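Local atomic coordinates of endonuclease 8-like L720 (Acanthamoeba polyphaga mimivirus, PDB entry 4MB7), a protein that belongs to the endonuclease VIII-like (Fpg/Nei) family and combines an H2TH domain with a zinc-binding module. Residues K49-L53 against V64-M69; K60-V64 against L108-N112; N182-Q186 against R263-W267; Y190-P196 against W267-L273. One frame throughout, in Å; residues are numbered along the deposited sequence. Where two conformers were deposited one is given.

Contact 1 (K49-L53 against V64-M69). With SO4 (sulfate ion), chain E; SO4 (sulfate ion), chain D.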
# COMPACT_ATOMS: atom_id res chain seq x y z
N LYS A 49 -0.87 1.03 2.15
CA LYS A 49 -1.44 1.36 0.84
C LYS A 49 -1.86 2.83 0.73
O LYS A 49 -2.55 3.21 -0.22
CB LYS A 49 -2.62 0.43 0.54
CG LYS A 49 -2.24 -1.05 0.50
CD LYS A 49 -3.44 -1.93 0.23
CE LYS A 49 -3.05 -3.40 0.28
NZ LYS A 49 -4.24 -4.30 0.22
N TYR A 50 -1.43 3.64 1.68
CA TYR A 50 -1.75 5.07 1.67
C TYR A 50 -0.51 5.92 1.37
O TYR A 50 0.55 5.70 1.95
CB TYR A 50 -2.30 5.51 3.03
CG TYR A 50 -3.68 4.99 3.38
CD1 TYR A 50 -4.74 5.07 2.48
CD2 TYR A 50 -3.94 4.45 4.63
CE1 TYR A 50 -6.00 4.61 2.81
CE2 TYR A 50 -5.19 3.98 4.98
CZ TYR A 50 -6.22 4.06 4.07
OH TYR A 50 -7.47 3.60 4.42
N ILE A 51 -0.66 6.88 0.47
CA ILE A 51 0.36 7.90 0.24
C ILE A 51 -0.17 9.25 0.72
O ILE A 51 -1.28 9.64 0.36
CB ILE A 51 0.75 8.01 -1.25
CG1 ILE A 51 1.39 6.71 -1.73
CG2 ILE A 51 1.70 9.18 -1.46
CD1 ILE A 51 1.82 6.75 -3.18
N TYR A 52 0.62 9.96 1.51
CA TYR A 52 0.17 11.21 2.11
C TYR A 52 0.91 12.42 1.57
O TYR A 52 2.12 12.37 1.33
CB TYR A 52 0.32 11.16 3.64
CG TYR A 52 -0.53 10.11 4.31
CD1 TYR A 52 -1.80 10.40 4.77
CD2 TYR A 52 -0.05 8.81 4.50
CE1 TYR A 52 -2.58 9.44 5.39
CE2 TYR A 52 -0.82 7.84 5.11
CZ TYR A 52 -2.09 8.17 5.56
OH TYR A 52 -2.87 7.21 6.18
N LEU A 53 0.17 13.52 1.39
CA LEU A 53 0.71 14.76 0.87
C LEU A 53 0.33 15.93 1.77
O LEU A 53 -0.84 16.30 1.87
CB LEU A 53 0.18 15.00 -0.55
CG LEU A 53 0.44 16.36 -1.20
CD1 LEU A 53 1.92 16.66 -1.25
CD2 LEU A 53 -0.17 16.42 -2.59
N VAL A 64 -3.87 17.72 4.57
CA VAL A 64 -3.20 16.51 4.12
C VAL A 64 -4.07 15.78 3.12
O VAL A 64 -5.23 15.47 3.39
CB VAL A 64 -2.87 15.56 5.29
CG1 VAL A 64 -2.31 14.24 4.77
CG2 VAL A 64 -1.89 16.22 6.26
N ILE A 65 -3.52 15.52 1.94
CA ILE A 65 -4.22 14.73 0.94
C ILE A 65 -3.78 13.28 1.03
O ILE A 65 -2.58 12.98 0.93
CB ILE A 65 -3.96 15.25 -0.48
CG1 ILE A 65 -4.50 16.67 -0.64
CG2 ILE A 65 -4.61 14.33 -1.51
CD1 ILE A 65 -4.27 17.26 -2.01
N ARG A 66 -4.73 12.38 1.23
CA ARG A 66 -4.45 10.96 1.30
C ARG A 66 -4.88 10.26 0.03
O ARG A 66 -6.03 10.40 -0.42
CB ARG A 66 -5.14 10.32 2.51
CG ARG A 66 -4.75 8.86 2.73
CD ARG A 66 -5.66 8.20 3.75
NE ARG A 66 -7.01 8.02 3.23
CZ ARG A 66 -8.07 7.70 3.97
NH1 ARG A 66 -7.94 7.53 5.28
NH2 ARG A 66 -9.26 7.56 3.39
N THR A 67 -3.97 9.50 -0.56
CA THR A 67 -4.25 8.76 -1.78
C THR A 67 -4.19 7.26 -1.53
O THR A 67 -3.21 6.75 -0.98
CB THR A 67 -3.26 9.12 -2.90
OG1 THR A 67 -3.33 10.52 -3.17
CG2 THR A 67 -3.59 8.35 -4.17
N HIS A 68 -5.24 6.56 -1.92
CA HIS A 68 -5.24 5.10 -1.93
C HIS A 68 -5.37 4.63 -3.37
O HIS A 68 -6.44 4.75 -3.98
CB HIS A 68 -6.39 4.55 -1.09
CG HIS A 68 -6.49 3.06 -1.12
ND1 HIS A 68 -7.70 2.39 -1.02
CD2 HIS A 68 -5.54 2.10 -1.23
CE1 HIS A 68 -7.48 1.09 -1.08
NE2 HIS A 68 -6.18 0.89 -1.20
N MET A 69 -4.28 4.12 -3.93
CA MET A 69 -4.27 3.67 -5.31
C MET A 69 -5.03 2.35 -5.46
O MET A 69 -4.71 1.36 -4.80
CB MET A 69 -2.84 3.53 -5.83
CG MET A 69 -2.11 4.87 -5.95
SD MET A 69 -0.43 4.72 -6.61
CE MET A 69 0.40 3.90 -5.25
S SO4 E . -7.24 -1.85 1.48
O1 SO4 E . -6.46 -0.64 1.73
O2 SO4 E . -7.81 -1.80 0.14
O3 SO4 E . -6.37 -3.02 1.60
O4 SO4 E . -8.32 -1.94 2.46
S SO4 D . -4.90 -5.93 -3.10
O1 SO4 D . -4.05 -4.82 -2.69
O2 SO4 D . -6.11 -5.41 -3.73
O3 SO4 D . -4.19 -6.78 -4.05
O4 SO4 D . -5.27 -6.71 -1.92
O HOH W 1 -2.45 2.17 -2.84
O HOH W 2 -1.62 11.74 -1.39
O HOH W 3 -5.51 7.24 7.07

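Contact 2 (K60-V64 against L108-N112)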
# COMPACT_ATOMS: atom_id res chain seq x y z
N LYS A 60 -2.95 30.21 6.56
CA LYS A 60 -4.05 29.38 6.10
C LYS A 60 -3.97 27.99 6.73
O LYS A 60 -2.91 27.60 7.17
CB LYS A 60 -4.00 29.21 4.59
CG LYS A 60 -4.24 30.46 3.76
CD LYS A 60 -4.56 30.05 2.34
CE LYS A 60 -4.45 31.21 1.37
NZ LYS A 60 -5.31 30.97 0.18
N PRO A 61 -5.08 27.27 6.80
CA PRO A 61 -5.04 25.95 7.43
C PRO A 61 -4.21 24.95 6.63
O PRO A 61 -4.24 24.95 5.40
CB PRO A 61 -6.51 25.53 7.47
CG PRO A 61 -7.16 26.33 6.40
CD PRO A 61 -6.44 27.64 6.39
N THR A 62 -3.47 24.10 7.35
CA THR A 62 -2.70 23.03 6.73
C THR A 62 -3.63 21.87 6.38
O THR A 62 -4.55 21.55 7.13
CB THR A 62 -1.59 22.55 7.67
OG1 THR A 62 -0.60 23.57 7.80
CG2 THR A 62 -0.93 21.28 7.14
N TYR A 63 -3.40 21.26 5.22
CA TYR A 63 -4.19 20.10 4.81
C TYR A 63 -3.30 18.91 4.45
O TYR A 63 -2.14 19.07 4.08
CB TYR A 63 -5.09 20.44 3.63
CG TYR A 63 -6.24 21.35 3.97
CD1 TYR A 63 -7.34 20.88 4.68
CD2 TYR A 63 -6.24 22.68 3.57
CE1 TYR A 63 -8.40 21.71 4.98
CE2 TYR A 63 -7.30 23.52 3.87
CZ TYR A 63 -8.38 23.03 4.58
OH TYR A 63 -9.43 23.86 4.88
N VAL A 64 -3.87 17.72 4.57
CA VAL A 64 -3.20 16.51 4.12
C VAL A 64 -4.07 15.78 3.12
O VAL A 64 -5.23 15.47 3.39
CB VAL A 64 -2.87 15.56 5.29
CG1 VAL A 64 -2.31 14.24 4.77
CG2 VAL A 64 -1.89 16.22 6.26
N LEU A 108 -9.38 14.42 1.35
CA LEU A 108 -8.83 15.53 2.10
C LEU A 108 -8.86 15.20 3.59
O LEU A 108 -9.90 14.84 4.14
CB LEU A 108 -9.64 16.80 1.86
CG LEU A 108 -9.13 18.05 2.59
CD1 LEU A 108 -7.88 18.58 1.91
CD2 LEU A 108 -10.21 19.12 2.67
N LEU A 109 -7.71 15.32 4.24
CA LEU A 109 -7.63 15.12 5.68
C LEU A 109 -7.23 16.41 6.38
O LEU A 109 -6.15 16.95 6.15
CB LEU A 109 -6.65 14.00 6.03
CG LEU A 109 -6.99 12.60 5.52
CD1 LEU A 109 -5.96 11.59 6.01
CD2 LEU A 109 -8.39 12.18 5.93
N ASP A 110 -8.13 16.91 7.22
CA ASP A 110 -7.86 18.10 8.02
C ASP A 110 -7.33 17.64 9.38
O ASP A 110 -8.06 17.02 10.15
CB ASP A 110 -9.15 18.92 8.17
CG ASP A 110 -9.00 20.10 9.12
OD1 ASP A 110 -7.87 20.44 9.51
OD2 ASP A 110 -10.05 20.69 9.46
N PRO A 111 -6.05 17.93 9.66
CA PRO A 111 -5.39 17.49 10.90
C PRO A 111 -6.04 18.01 12.17
O PRO A 111 -5.79 17.47 13.25
CB PRO A 111 -3.97 18.05 10.75
CG PRO A 111 -4.09 19.17 9.77
CD PRO A 111 -5.16 18.73 8.81
N ASN A 112 -6.87 19.05 12.06
CA ASN A 112 -7.58 19.60 13.21
C ASN A 112 -9.02 19.10 13.30
O ASN A 112 -9.79 19.55 14.14
CB ASN A 112 -7.58 21.13 13.16
CG ASN A 112 -6.23 21.73 13.51
OD1 ASN A 112 -5.26 21.01 13.71
ND2 ASN A 112 -6.18 23.05 13.58
O HOH W 4 -6.17 22.28 9.41

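Contact 3 (N182-Q186 against R263-W267). With SO4 (sulfate ion), chain D.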
# COMPACT_ATOMS: atom_id res chain seq x y z
N ASN A 182 -3.05 -8.94 -2.16
CA ASN A 182 -3.48 -10.28 -2.54
C ASN A 182 -2.38 -11.15 -3.16
O ASN A 182 -2.32 -12.35 -2.90
CB ASN A 182 -4.67 -10.21 -3.50
CG ASN A 182 -5.38 -11.54 -3.65
OD1 ASN A 182 -5.54 -12.28 -2.68
ND2 ASN A 182 -5.79 -11.86 -4.87
N ILE A 183 -1.52 -10.54 -3.97
CA ILE A 183 -0.43 -11.29 -4.59
C ILE A 183 0.61 -11.72 -3.56
O ILE A 183 1.03 -12.88 -3.55
CB ILE A 183 0.25 -10.47 -5.71
CG1 ILE A 183 -0.74 -10.20 -6.85
CG2 ILE A 183 1.47 -11.20 -6.24
CD1 ILE A 183 -0.13 -9.49 -8.03
N LEU A 184 1.00 -10.80 -2.69
CA LEU A 184 2.01 -11.07 -1.67
C LEU A 184 1.59 -12.17 -0.70
O LEU A 184 2.38 -13.07 -0.40
CB LEU A 184 2.34 -9.80 -0.88
CG LEU A 184 3.30 -8.80 -1.53
CD1 LEU A 184 3.32 -7.49 -0.75
CD2 LEU A 184 4.69 -9.39 -1.62
N GLN A 185 0.35 -12.10 -0.22
CA GLN A 185 -0.12 -13.04 0.78
C GLN A 185 -0.11 -14.49 0.28
O GLN A 185 0.28 -15.39 1.02
CB GLN A 185 -1.51 -12.64 1.31
CG GLN A 185 -2.63 -12.64 0.28
CD GLN A 185 -3.37 -13.96 0.24
OE1 GLN A 185 -3.16 -14.84 1.08
NE2 GLN A 185 -4.26 -14.12 -0.74
N GLN A 186 -0.51 -14.71 -0.96
CA GLN A 186 -0.58 -16.07 -1.49
C GLN A 186 0.77 -16.59 -1.97
O GLN A 186 1.04 -17.79 -1.89
CB GLN A 186 -1.65 -16.20 -2.59
CG GLN A 186 -1.42 -15.34 -3.82
CD GLN A 186 -2.65 -15.27 -4.70
OE1 GLN A 186 -2.78 -16.01 -5.67
NE2 GLN A 186 -3.57 -14.37 -4.36
N ARG A 263 -11.17 -12.55 -1.10
CA ARG A 263 -10.14 -12.54 -2.15
C ARG A 263 -9.53 -13.84 -2.84
O ARG A 263 -9.28 -14.99 -2.33
CB ARG A 263 -8.88 -11.86 -1.64
CG ARG A 263 -9.12 -10.58 -0.87
CD ARG A 263 -9.81 -9.55 -1.75
NE ARG A 263 -9.02 -9.20 -2.92
CZ ARG A 263 -8.03 -8.32 -2.91
NH1 ARG A 263 -7.68 -7.71 -1.78
NH2 ARG A 263 -7.37 -8.06 -4.03
N MET A 264 -9.42 -13.69 -4.13
CA MET A 264 -9.23 -14.86 -4.95
C MET A 264 -7.81 -15.36 -4.71
O MET A 264 -6.86 -14.65 -5.01
CB MET A 264 -9.41 -14.48 -6.41
CG MET A 264 -9.20 -15.61 -7.41
SD MET A 264 -10.58 -16.77 -7.49
CE MET A 264 -12.00 -15.69 -7.42
N THR A 265 -7.68 -16.57 -4.19
CA THR A 265 -6.37 -17.10 -3.83
C THR A 265 -6.07 -18.42 -4.54
O THR A 265 -6.91 -19.33 -4.55
CB THR A 265 -6.26 -17.33 -2.31
OG1 THR A 265 -6.59 -16.12 -1.62
CG2 THR A 265 -4.86 -17.77 -1.92
N THR A 266 -4.89 -18.52 -5.13
CA THR A 266 -4.42 -19.77 -5.72
C THR A 266 -3.46 -20.46 -4.77
O THR A 266 -2.50 -19.86 -4.30
CB THR A 266 -3.71 -19.53 -7.06
OG1 THR A 266 -4.63 -19.00 -8.01
CG2 THR A 266 -3.13 -20.84 -7.59
N TRP A 267 -3.72 -21.73 -4.47
CA TRP A 267 -2.84 -22.50 -3.61
C TRP A 267 -2.72 -23.95 -4.07
O TRP A 267 -3.62 -24.47 -4.73
CB TRP A 267 -3.32 -22.46 -2.15
CG TRP A 267 -4.52 -23.31 -1.86
CD1 TRP A 267 -4.52 -24.64 -1.52
CD2 TRP A 267 -5.89 -22.90 -1.86
NE1 TRP A 267 -5.80 -25.08 -1.33
CE2 TRP A 267 -6.66 -24.03 -1.53
CE3 TRP A 267 -6.54 -21.69 -2.12
CZ2 TRP A 267 -8.05 -23.98 -1.44
CZ3 TRP A 267 -7.92 -21.65 -2.03
CH2 TRP A 267 -8.66 -22.78 -1.69
S SO4 D . -4.90 -5.93 -3.10
O1 SO4 D . -4.05 -4.82 -2.69
O2 SO4 D . -6.11 -5.41 -3.73
O3 SO4 D . -4.19 -6.78 -4.05
O4 SO4 D . -5.27 -6.71 -1.92
O HOH W 5 -0.94 -19.70 -1.76
O HOH W 6 -3.98 -16.40 -8.07

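Contact 4 (Y190-P196 against W267-L273). With ZN (zinc ion), chain B.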
# COMPACT_ATOMS: atom_id res chain seq x y z
N TYR A 190 2.53 -19.94 -0.21
CA TYR A 190 3.08 -21.06 -0.97
C TYR A 190 4.55 -21.28 -0.63
O TYR A 190 5.00 -22.41 -0.51
CB TYR A 190 2.93 -20.86 -2.48
CG TYR A 190 3.63 -21.95 -3.25
CD1 TYR A 190 3.07 -23.22 -3.34
CD2 TYR A 190 4.86 -21.72 -3.86
CE1 TYR A 190 3.71 -24.23 -4.03
CE2 TYR A 190 5.50 -22.73 -4.55
CZ TYR A 190 4.92 -23.98 -4.63
OH TYR A 190 5.55 -25.00 -5.32
N ASP A 191 5.28 -20.18 -0.48
CA ASP A 191 6.71 -20.23 -0.17
C ASP A 191 6.95 -20.93 1.17
O ASP A 191 7.99 -21.56 1.38
CB ASP A 191 7.28 -18.81 -0.13
CG ASP A 191 8.79 -18.79 -0.19
OD1 ASP A 191 9.39 -19.74 -0.72
OD2 ASP A 191 9.38 -17.80 0.30
N CYS A 192 5.98 -20.83 2.07
CA CYS A 192 6.10 -21.41 3.41
C CYS A 192 5.26 -22.67 3.57
O CYS A 192 5.14 -23.19 4.68
CB CYS A 192 5.70 -20.38 4.47
SG CYS A 192 6.67 -18.86 4.42
N LYS A 193 4.68 -23.15 2.47
CA LYS A 193 3.89 -24.38 2.47
C LYS A 193 2.76 -24.36 3.49
O LYS A 193 2.50 -25.35 4.17
CB LYS A 193 4.79 -25.60 2.69
CG LYS A 193 5.74 -25.88 1.54
CD LYS A 193 6.84 -26.85 1.93
CE LYS A 193 6.27 -28.17 2.43
NZ LYS A 193 5.46 -28.87 1.40
N ILE A 194 2.09 -23.22 3.60
CA ILE A 194 0.99 -23.07 4.54
C ILE A 194 -0.34 -22.93 3.80
O ILE A 194 -0.47 -22.13 2.88
CB ILE A 194 1.19 -21.84 5.45
CG1 ILE A 194 2.47 -21.98 6.26
CG2 ILE A 194 -0.01 -21.64 6.37
CD1 ILE A 194 2.74 -20.82 7.19
N LEU A 195 -1.32 -23.73 4.20
CA LEU A 195 -2.65 -23.68 3.60
C LEU A 195 -3.34 -22.37 3.98
O LEU A 195 -3.41 -22.02 5.16
CB LEU A 195 -3.49 -24.87 4.06
CG LEU A 195 -4.80 -25.12 3.30
CD1 LEU A 195 -4.51 -25.56 1.87
CD2 LEU A 195 -5.65 -26.16 4.02
N PRO A 196 -3.85 -21.64 2.98
CA PRO A 196 -4.52 -20.35 3.21
C PRO A 196 -5.72 -20.47 4.14
O PRO A 196 -6.08 -19.50 4.81
CB PRO A 196 -4.97 -19.94 1.81
CG PRO A 196 -4.02 -20.61 0.90
CD PRO A 196 -3.73 -21.94 1.54
N TRP A 267 -3.72 -21.73 -4.47
CA TRP A 267 -2.84 -22.50 -3.61
C TRP A 267 -2.72 -23.95 -4.07
O TRP A 267 -3.62 -24.47 -4.73
CB TRP A 267 -3.32 -22.46 -2.15
CG TRP A 267 -4.52 -23.31 -1.86
CD1 TRP A 267 -4.52 -24.64 -1.52
CD2 TRP A 267 -5.89 -22.90 -1.86
NE1 TRP A 267 -5.80 -25.08 -1.33
CE2 TRP A 267 -6.66 -24.03 -1.53
CE3 TRP A 267 -6.54 -21.69 -2.12
CZ2 TRP A 267 -8.05 -23.98 -1.44
CZ3 TRP A 267 -7.92 -21.65 -2.03
CH2 TRP A 267 -8.66 -22.78 -1.69
N CYS A 268 -1.61 -24.58 -3.72
CA CYS A 268 -1.41 -25.99 -4.03
C CYS A 268 -1.81 -26.85 -2.83
O CYS A 268 -1.22 -26.73 -1.76
CB CYS A 268 0.05 -26.25 -4.40
SG CYS A 268 0.43 -27.99 -4.67
N PRO A 269 -2.82 -27.71 -3.02
CA PRO A 269 -3.35 -28.55 -1.94
C PRO A 269 -2.34 -29.59 -1.47
O PRO A 269 -2.44 -30.10 -0.36
CB PRO A 269 -4.55 -29.23 -2.59
CG PRO A 269 -4.24 -29.25 -4.04
CD PRO A 269 -3.51 -27.96 -4.30
N VAL A 270 -1.37 -29.90 -2.33
CA VAL A 270 -0.32 -30.85 -2.00
C VAL A 270 0.83 -30.17 -1.25
O VAL A 270 1.15 -30.56 -0.13
CB VAL A 270 0.23 -31.54 -3.26
CG1 VAL A 270 1.37 -32.48 -2.90
CG2 VAL A 270 -0.88 -32.30 -3.98
N CYS A 271 1.43 -29.16 -1.87
CA CYS A 271 2.56 -28.45 -1.27
C CYS A 271 2.17 -27.74 0.01
O CYS A 271 2.91 -27.77 1.00
CB CYS A 271 3.15 -27.45 -2.26
SG CYS A 271 3.94 -28.19 -3.71
N GLN A 272 1.01 -27.10 0.00
CA GLN A 272 0.54 -26.34 1.16
C GLN A 272 -0.48 -27.15 1.95
O GLN A 272 -1.62 -27.34 1.52
CB GLN A 272 -0.07 -25.01 0.71
CG GLN A 272 0.89 -24.14 -0.07
CD GLN A 272 0.19 -23.00 -0.79
OE1 GLN A 272 0.05 -23.03 -2.01
NE2 GLN A 272 -0.25 -22.00 -0.04
N LEU A 273 -0.06 -27.63 3.11
CA LEU A 273 -0.89 -28.47 3.95
C LEU A 273 -1.01 -27.86 5.34
O LEU A 273 -0.87 -26.64 5.51
CB LEU A 273 -0.31 -29.88 4.02
CG LEU A 273 1.06 -30.15 4.65
CD1 LEU A 273 2.18 -29.29 4.10
CD2 LEU A 273 1.00 -30.02 6.16
ZN ZN B . 2.49 -28.28 -5.55
O HOH W 7 4.06 -31.45 0.44

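Contact 1 (K49-L53 against V64-M69)
R66 lies against Y50 and Y52 on one face of an antiparallel β hairpin, strands 50-56 and 63-70. From CB outward, its chain first passes Y52: CB and CG lie obliquely beside that ring, CG 3.5 Å from Y52 CE1. CD sits over the face of Y50, with its closest atom, Y50 CD1, 3.5 Å away. The chain then turns about its CG-CD bond (chi3 70°), and NE follows the ring, 3.6 Å from Y50 CE1. That turn lays the guanidinium almost flat on Y50, the two planes 13° apart, as an off-centre stack with cation-pi character. At the tip, NH1 donates to a water that also bonds Y52 OH, so both tyrosines hold the group. The hydroxyl of Y50 is engaged elsewhere, with N120 N. Y50 also turns an edge toward the face of the H68 ring in an offset T-shaped pair, centroids 5.8 Å apart. Farther along, K49 stretches past H68 and its NZ reaches one sulfate at O3, 2.8 Å away, and a second sulfate shared with R263 and N182.

The opposite face of the sheet, with I51, L53, I65 and T67, is apolar but for one threonine; I51 CD1 meets M69 CE there, under helix 5-13. Backbone bonds close the I51-T67 pair, the one from I51 N to T67 O being nearly straight at 172°. T67 OG1, which also bonds W101 NE1, donates to a water 2.8 Å away that in turn donates to both I51 O and I65 O.

Contact 2 (K60-V64 against L108-N112)
V64 with L109 is the last bridge between strands 63-70 and 104-109; past it, toward T62 and P111, the chains part, and their touching parts run 123° apart instead of nearly antiparallel. Inside this hydrogen-bonded pair the two bonds differ: L109 N reaches V64 O at only 2.6 Å, while V64 N to L109 O spans 2.9 Å. The side chains of the pair leave on the same face of the sheet, CB to CB 4.2 Å.

Where the backbones part, side chains and solvent take over. P111 turns its ring toward the other segment, and its CD rests 3.3 Å from T62 O, a carbonyl that also accepts from a water. The same water sits unusually close to D110 OD1, at 2.5 Å, so a solvent link between the two acceptors is doubtful. D110 OD1 has a further donor: N112 N, 3.1 Å off, reaches it from above the carboxylate plane and closes an Asx turn that carries the chain away from the strand.

On the other face, Y63 and L108 meet. With CG beside its backbone N (chi1 -71°), the Y63 ring lies obliquely across the leucine fork. Y63 CD1 touches L108 CD1 at 3.6 Å, and CE1 on the same ring side is near CD2, so both methyl branches are used.

V64 and L109 both pack on Y52 of strand 50-56, while helix 126-136 comes down over this end of the sheet, I130 lying against V64 and P111 and T126 against L109.

Contact 3 (N182-Q186 against R263-W267)
N182 and M264 join the first turn of helix 182-191, within the H2TH region, to the second strand of the hairpin 254-258/263-267. N182 buries the most surface. Its CG lies anti to the backbone N (chi1 -166°), which swings the amide toward the strand, and ND2 donates to M264 O, 3.0 Å away and almost straight at 166°. The oxygen of that amide is held as well, since Q185 NE2 donates to N182 OD1 and, in the plane of its own amide, to T265 OG1.

Q186, next in buried area, rests its CB on T265 CG2 at 3.6 Å. Its NE2 gives a short (2.8 Å) but bent bond to N182 O, from above the carbonyl plane, and a weak one to M264 O. On the other side of the amide, OE1 receives T266 N weakly, at 3.3 Å, and a water that also bonds T266 OG1.

R263 was modelled in two conformers, so its placement is less certain. In the one described, a guanidinium face lies over N182 CB and the edge meets a sulfate, NH1 standing 2.6 Å from O4. N182 N, at the helix N terminus, gives the same ion a bond to O3, and K49 reaches it too. Amides thus do most of the joining, while a helix N terminus and a lysine, possibly with the arginine, form a site that would suit an anion, consistent with the sulfate found there.

Contact 4 (Y190-P196 against W267-L273)
Q272 stands roughly at right angles to Y190, its amide plane turned 79° from the ring. OE1 lies in the plane of the ring at its edge, 3.3 Å from Y190 CD1, and also accepts from C268 N. The other end of the amide, NE2, donates to I194 O at 2.9 Å, so this buried group is gripped at both ends. Farther out on the same ring, Y190 CE1 meets C271 CB at 3.7 Å.

P196 takes a different approach: it stands on the indole of W267 with its CG-CD edge down, CD over the face in a CH-pi contact, while L195 CD1 comes obliquely to the pyrrole side, 3.5 Å from W267 NE1. K193, the C' residue of a Schellman motif ending helix 182-191, curls back at chi3 and chi4. That fold carries NZ to C271 O, 2.8 Å off, in the carbonyl plane and on a lone pair.

C271 N donates to C268 SG, and both sulfurs bind the zinc ion at 2.3 Å. With C247 and H251 completing the site, this is a zinc finger of three cysteines and one histidine with a CxxC knuckle, packed on the end of the H2TH helix.

Overall arrangement
From the N terminus, contact 1 closes first, zipping the short hairpin between strands 50-56 and 63-70. Contact 2 crosses it: its first segment starts between the two halves of contact 1, ends on the shared V64, and is completed when strand 104-109 comes alongside 63-70 as an outermost strand. The chain then passes into the H2TH region. Contacts 3 and 4 open there on helix 182-191 and its exit, and both close long loops when the C-terminal strand and zinc knuckle return; they too cross, sharing W267. Contacts 2 and 4 lie about 46 Å apart, centre to centre. One sulfate, probably from the crystallisation liquor, is touched by both contact 1 and contact 3.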